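Local atomic coordinates of putative NADPH-dependent oxidoreductase (Desulfitobacterium hafniense DCB-2, PDB entry 3DB2), a protein that probably acts as an NADPH-dependent oxidoreductase of the GFO/IDH/MocA family, with a Rossmann-fold domain for the dinucleotide. Residues Thr73-Asn76 with Asp77-Ala80; Val101-Asp104 with His105-Ile109. All coordinates share one frame; numbering follows the deposited sequence.

Contact 1: residues Thr73-Asn76 with Asp77-Ala80; sequences TVPN and DKHA
The imidazole of His79 lies under the backbone of Asn76. Asn76 CA sits almost on the ring normal, 3.7 Å from the centroid of the His79 ring, a CH-pi contact over one face. At the ring edge, in its plane, Val74 CG2 comes to 3.6 Å from His79 CD2. The methyl is placed there because it stands between the backbone N and the carbonyl carbon of its own residue. His79 NE2 gives a weak, bent hydrogen bond to Val74 O (3.0 Å, 123°). A water also lies at this edge, 2.9 Å from His79 NE2, and it donates to Asn76 OD1. The Asn76 side chain runs beside the ring in the same direction, its amide plane turned 72° from the ring plane. Its Asn76 OD1 lies 3.1 Å from His79 CE1. The stretch runs from the loop after strand 69-72 into the start of helix 79-88 in the Rossmann-type domain, at the C-terminal end of a strand of the parallel sheet. Val74 also touches the Gly-rich GxGxxA-like turn, which fits a place near the probable dinucleotide site. Two backbone bonds close the turn into the helix. Lys78 N donates to Pro75 O at 2.7 Å, from above the carbonyl plane. His79 N makes a weak, long bond to Asn76 O. A second water takes a donation from Ala80 N and donates to Asn76 O, 2.7 Å from that oxygen. Pro75 CB rests 3.5 Å from Asp77 OD1, and both residues are exposed. His79 ND1 is hydrogen-bonded to Ile99 O.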
ATOM      1  N   THR C  73     -22.658 -22.349   7.073  1.00 19.66           N
ATOM      2  CA  THR C  73     -21.456 -21.889   7.758  1.00 23.76           C
ATOM      3  C   THR C  73     -20.579 -23.090   8.115  1.00 25.75           C
ATOM      4  O   THR C  73     -20.150 -23.216   9.256  1.00 31.20           O
ATOM      5  CB  THR C  73     -21.793 -21.089   9.023  1.00 18.79           C
ATOM      6  OG1 THR C  73     -22.686 -21.808   9.869  1.00 22.83           O
ATOM      7  CG2 THR C  73     -22.581 -19.800   8.735  1.00 23.24           C
ATOM      8  N   VAL C  74     -20.359 -23.945   7.146  1.00 22.42           N
ATOM      9  CA  VAL C  74     -19.544 -25.151   7.238  1.00 24.16           C
ATOM     10  C   VAL C  74     -18.154 -24.865   6.684  1.00 27.53           C
ATOM     11  O   VAL C  74     -18.025 -23.790   6.073  1.00 29.82           O
ATOM     12  CB  VAL C  74     -20.208 -26.287   6.454  1.00 25.54           C
ATOM     13  CG1 VAL C  74     -21.647 -26.506   6.900  1.00 25.94           C
ATOM     14  CG2 VAL C  74     -20.143 -25.961   4.960  1.00 26.99           C
ATOM     15  N   PRO C  75     -17.176 -25.733   6.874  1.00 26.31           N
ATOM     16  CA  PRO C  75     -15.848 -25.457   6.327  1.00 29.15           C
ATOM     17  C   PRO C  75     -15.797 -25.270   4.816  1.00 28.61           C
ATOM     18  O   PRO C  75     -16.538 -25.933   4.103  1.00 22.14           O
ATOM     19  CB  PRO C  75     -15.040 -26.728   6.647  1.00 28.86           C
ATOM     20  CG  PRO C  75     -15.782 -27.422   7.731  1.00 28.18           C
ATOM     21  CD  PRO C  75     -17.211 -27.008   7.621  1.00 27.44           C
ATOM     22  N   ASN C  76     -14.898 -24.391   4.344  1.00 24.45           N
ATOM     23  CA  ASN C  76     -14.870 -24.014   2.941  1.00 23.26           C
ATOM     24  C   ASN C  76     -14.855 -25.173   1.954  1.00 21.40           C
ATOM     25  O   ASN C  76     -15.331 -24.994   0.823  1.00 24.36           O
ATOM     26  CB  ASN C  76     -13.630 -23.145   2.599  1.00 21.84           C
ATOM     27  CG  ASN C  76     -13.794 -21.838   3.378  1.00 31.11           C
ATOM     28  OD1 ASN C  76     -14.927 -21.459   3.714  1.00 28.25           O
ATOM     29  ND2 ASN C  76     -12.686 -21.175   3.693  1.00 29.36           N
ATOM     30  N   ASP C  77     -14.285 -26.292   2.340  1.00 22.01           N
ATOM     31  CA  ASP C  77     -14.128 -27.428   1.432  1.00 20.08           C
ATOM     32  C   ASP C  77     -15.404 -28.281   1.418  1.00 21.02           C
ATOM     33  O   ASP C  77     -15.590 -29.163   0.573  1.00 24.61           O
ATOM     34  CB  ASP C  77     -12.895 -28.245   1.766  1.00 27.70           C
ATOM     35  CG  ASP C  77     -12.990 -29.038   3.048  1.00 38.84           C
ATOM     36  OD1 ASP C  77     -13.400 -28.427   4.056  1.00 38.36           O
ATOM     37  OD2 ASP C  77     -12.655 -30.250   3.015  1.00 48.60           O
ATOM     38  N   LYS C  78     -16.318 -27.978   2.316  1.00 22.49           N
ATOM     39  CA  LYS C  78     -17.617 -28.641   2.318  1.00 23.37           C
ATOM     40  C   LYS C  78     -18.720 -27.791   1.732  1.00 26.28           C
ATOM     41  O   LYS C  78     -19.881 -28.205   1.647  1.00 24.12           O
ATOM     42  CB  LYS C  78     -17.867 -29.024   3.776  1.00 27.14           C
ATOM     43  CG  LYS C  78     -16.828 -29.987   4.347  1.00 36.03           C
ATOM     44  CD  LYS C  78     -16.457 -31.095   3.383  1.00 37.85           C
ATOM     45  CE  LYS C  78     -16.024 -32.383   4.055  1.00 43.96           C
ATOM     46  NZ  LYS C  78     -15.531 -33.392   3.064  1.00 39.95           N
ATOM     47  N   HIS C  79     -18.414 -26.564   1.301  1.00 24.59           N
ATOM     48  CA  HIS C  79     -19.462 -25.705   0.747  1.00 19.12           C
ATOM     49  C   HIS C  79     -20.148 -26.345  -0.451  1.00 20.37           C
ATOM     50  O   HIS C  79     -21.384 -26.329  -0.566  1.00 23.47           O
ATOM     51  CB  HIS C  79     -18.866 -24.339   0.364  1.00 22.58           C
ATOM     52  CG  HIS C  79     -18.523 -23.421   1.497  1.00 16.53           C
ATOM     53  ND1 HIS C  79     -17.978 -22.173   1.278  1.00 17.01           N
ATOM     54  CD2 HIS C  79     -18.621 -23.509   2.846  1.00 17.42           C
ATOM     55  CE1 HIS C  79     -17.760 -21.545   2.420  1.00 13.83           C
ATOM     56  NE2 HIS C  79     -18.145 -22.336   3.400  1.00 19.13           N
ATOM     57  N   ALA C  80     -19.371 -26.888  -1.374  1.00 15.50           N
ATOM     58  CA  ALA C  80     -19.833 -27.415  -2.639  1.00 17.62           C
ATOM     59  C   ALA C  80     -20.827 -28.563  -2.459  1.00 20.91           C
ATOM     60  O   ALA C  80     -21.946 -28.529  -2.960  1.00 20.32           O
ATOM     61  CB  ALA C  80     -18.683 -27.945  -3.490  1.00 17.86           C
TER
HETATM   62  O   HOH W   1     -16.336 -26.361  -1.306  1.00 22.52           O
HETATM   63  O   HOH W   2     -16.970 -20.832   5.571  1.00 32.53           O

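Contact 2: residues Val101-Asp104 with His105-Ile109; sequences VSLD and HAQRI
Ser102 and the residues after it form the first turn of helix 103-116, where Ala106 N, Gln107 N and Arg108 N donate to Ser102 O, Leu103 O and Asp104 O in the i to i+4 pattern. Ser102 is the N-cap. Its OG accepts from His105 N in a nearly straight but weak bond (3.3 Å, 172°). The same OG lies 3.5 Å from His105 CG, oblique to the ring. Asp104 OD2 reaches the ring edge, 3.9 Å from His105 CD2. With an alanine at His105 the ring would be missing, and a gap beside Ser102 OG and the loss of the edge contact with Asp104 OD2 would probably follow. Asp104 CG points opposite its backbone N (chi1 -178°), which leaves Asp104 OD2 4.0 Å from Arg108 CD. The charges stay apart, with Asp104 OD2 4.3 Å from Arg108 NH1; the guanidinium instead forms a salt bridge with Glu84. A water donates to both Asp104 OD1 and Gln107 OE1, at 3.2 and 3.0 Å. The extended Gln107 chain crosses Leu103, with Gln107 CD 4.1 Å from Leu103 CG. This helix links parallel strands 92-96 and 120-123 in a beta-alpha-beta unit. His105, Arg108 and Ile109 pack on helix 79-88, while Leu103 and Ala106 meet leucines of helix 324-343.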
ATOM      1  N   VAL C 101     -12.467 -22.879  -1.613  1.00 23.25           N
ATOM      2  CA  VAL C 101     -11.046 -22.589  -1.846  1.00 23.17           C
ATOM      3  C   VAL C 101     -10.542 -23.231  -3.123  1.00 24.68           C
ATOM      4  O   VAL C 101      -9.431 -22.915  -3.596  1.00 26.15           O
ATOM      5  CB  VAL C 101     -10.207 -22.973  -0.619  1.00 26.08           C
ATOM      6  CG1 VAL C 101     -10.443 -21.883   0.420  1.00 27.26           C
ATOM      7  CG2 VAL C 101     -10.538 -24.338  -0.043  1.00 30.95           C
ATOM      8  N   SER C 102     -11.300 -24.126  -3.774  1.00 19.15           N
ATOM      9  CA  SER C 102     -10.778 -24.616  -5.052  1.00 20.01           C
ATOM     10  C   SER C 102     -11.670 -24.198  -6.217  1.00 24.78           C
ATOM     11  O   SER C 102     -12.885 -24.003  -6.128  1.00 20.40           O
ATOM     12  CB  SER C 102     -10.620 -26.129  -5.033  1.00 28.21           C
ATOM     13  OG  SER C 102     -11.784 -26.747  -5.559  1.00 27.64           O
ATOM     14  N   LEU C 103     -11.065 -24.039  -7.395  1.00 23.16           N
ATOM     15  CA  LEU C 103     -11.851 -23.624  -8.556  1.00 24.58           C
ATOM     16  C   LEU C 103     -12.936 -24.649  -8.899  1.00 22.57           C
ATOM     17  O   LEU C 103     -14.053 -24.294  -9.260  1.00 23.19           O
ATOM     18  CB  LEU C 103     -10.899 -23.409  -9.735  1.00 26.68           C
ATOM     19  CG  LEU C 103     -11.518 -22.855 -11.018  1.00 27.06           C
ATOM     20  CD1 LEU C 103     -12.121 -21.474 -10.812  1.00 28.33           C
ATOM     21  CD2 LEU C 103     -10.496 -22.781 -12.144  1.00 26.58           C
ATOM     22  N   ASP C 104     -12.573 -25.919  -8.806  1.00 20.43           N
ATOM     23  CA  ASP C 104     -13.452 -27.027  -9.154  1.00 24.78           C
ATOM     24  C   ASP C 104     -14.787 -26.900  -8.424  1.00 21.72           C
ATOM     25  O   ASP C 104     -15.870 -26.933  -8.987  1.00 26.00           O
ATOM     26  CB  ASP C 104     -12.807 -28.366  -8.789  1.00 25.01           C
ATOM     27  CG  ASP C 104     -13.701 -29.528  -9.208  1.00 32.18           C
ATOM     28  OD1 ASP C 104     -14.141 -29.520 -10.377  1.00 41.28           O
ATOM     29  OD2 ASP C 104     -13.953 -30.420  -8.372  1.00 47.85           O
ATOM     30  N   HIS C 105     -14.709 -26.726  -7.124  1.00 23.20           N
ATOM     31  CA  HIS C 105     -15.805 -26.563  -6.194  1.00 22.58           C
ATOM     32  C   HIS C 105     -16.586 -25.303  -6.533  1.00 27.36           C
ATOM     33  O   HIS C 105     -17.821 -25.315  -6.506  1.00 21.15           O
ATOM     34  CB  HIS C 105     -15.261 -26.547  -4.780  1.00 19.22           C
ATOM     35  CG  HIS C 105     -14.868 -27.872  -4.218  1.00 21.13           C
ATOM     36  ND1 HIS C 105     -14.611 -28.044  -2.871  1.00 20.16           N
ATOM     37  CD2 HIS C 105     -14.713 -29.085  -4.790  1.00 24.49           C
ATOM     38  CE1 HIS C 105     -14.299 -29.316  -2.652  1.00 23.64           C
ATOM     39  NE2 HIS C 105     -14.346 -29.973  -3.800  1.00 22.78           N
ATOM     40  N   ALA C 106     -15.869 -24.216  -6.856  1.00 21.73           N
ATOM     41  CA  ALA C 106     -16.601 -22.982  -7.181  1.00 23.20           C
ATOM     42  C   ALA C 106     -17.434 -23.255  -8.419  1.00 25.07           C
ATOM     43  O   ALA C 106     -18.562 -22.796  -8.541  1.00 20.03           O
ATOM     44  CB  ALA C 106     -15.653 -21.815  -7.426  1.00 18.30           C
ATOM     45  N   GLN C 107     -16.828 -23.986  -9.371  1.00 26.85           N
ATOM     46  CA  GLN C 107     -17.541 -24.300 -10.619  1.00 25.65           C
ATOM     47  C   GLN C 107     -18.729 -25.215 -10.345  1.00 18.27           C
ATOM     48  O   GLN C 107     -19.792 -25.116 -10.949  1.00 26.05           O
ATOM     49  CB  GLN C 107     -16.573 -24.955 -11.610  1.00 25.68           C
ATOM     50  CG  GLN C 107     -15.613 -23.955 -12.219  1.00 25.18           C
ATOM     51  CD  GLN C 107     -14.556 -24.587 -13.100  1.00 36.23           C
ATOM     52  OE1 GLN C 107     -14.113 -25.721 -12.899  1.00 35.80           O
ATOM     53  NE2 GLN C 107     -14.140 -23.806 -14.098  1.00 43.89           N
ATOM     54  N   ARG C 108     -18.582 -26.150  -9.413  1.00 22.17           N
ATOM     55  CA  ARG C 108     -19.707 -27.025  -9.102  1.00 20.55           C
ATOM     56  C   ARG C 108     -20.858 -26.194  -8.562  1.00 22.35           C
ATOM     57  O   ARG C 108     -21.999 -26.501  -8.848  1.00 23.53           O
ATOM     58  CB  ARG C 108     -19.278 -28.094  -8.096  1.00 25.05           C
ATOM     59  CG  ARG C 108     -18.653 -29.307  -8.791  1.00 25.68           C
ATOM     60  CD  ARG C 108     -17.867 -30.164  -7.811  1.00 28.69           C
ATOM     61  NE  ARG C 108     -18.719 -30.686  -6.742  1.00 28.74           N
ATOM     62  CZ  ARG C 108     -18.280 -31.308  -5.660  1.00 32.48           C
ATOM     63  NH1 ARG C 108     -16.972 -31.492  -5.512  1.00 35.88           N
ATOM     64  NH2 ARG C 108     -19.129 -31.744  -4.738  1.00 31.75           N
ATOM     65  N   ILE C 109     -20.553 -25.152  -7.796  1.00 20.57           N
ATOM     66  CA  ILE C 109     -21.582 -24.376  -7.130  1.00 21.19           C
ATOM     67  C   ILE C 109     -22.288 -23.493  -8.143  1.00 23.72           C
ATOM     68  O   ILE C 109     -23.505 -23.334  -8.186  1.00 17.66           O
ATOM     69  CB  ILE C 109     -20.961 -23.569  -5.981  1.00 16.72           C
ATOM     70  CG1 ILE C 109     -20.412 -24.446  -4.857  1.00 17.65           C
ATOM     71  CG2 ILE C 109     -21.950 -22.546  -5.474  1.00 15.88           C
ATOM     72  CD1 ILE C 109     -19.442 -23.707  -3.955  1.00 18.88           C
TER
HETATM   73  O   HOH W   3     -12.069 -27.806 -12.131  1.00 44.42           O

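Contact 1 comes first along the chain and closes before contact 2 opens. Their centres are about 11 Å apart, within one Rossmann-type domain and on the same side of the chain's centre. Each marks the start of a helix. Helix 79-88 follows strand 69-72. Helix 103-116 follows strand 92-96. These strands are neighbours in the parallel sheet. The two helix starts touch directly. Ala80 CB packs 3.9 Å from His105 CG, and Ala80 CA lies 3.8 Å from Ile109 CG1. The two helices therefore meet at their N-terminal ends, beside the loops that follow the strands.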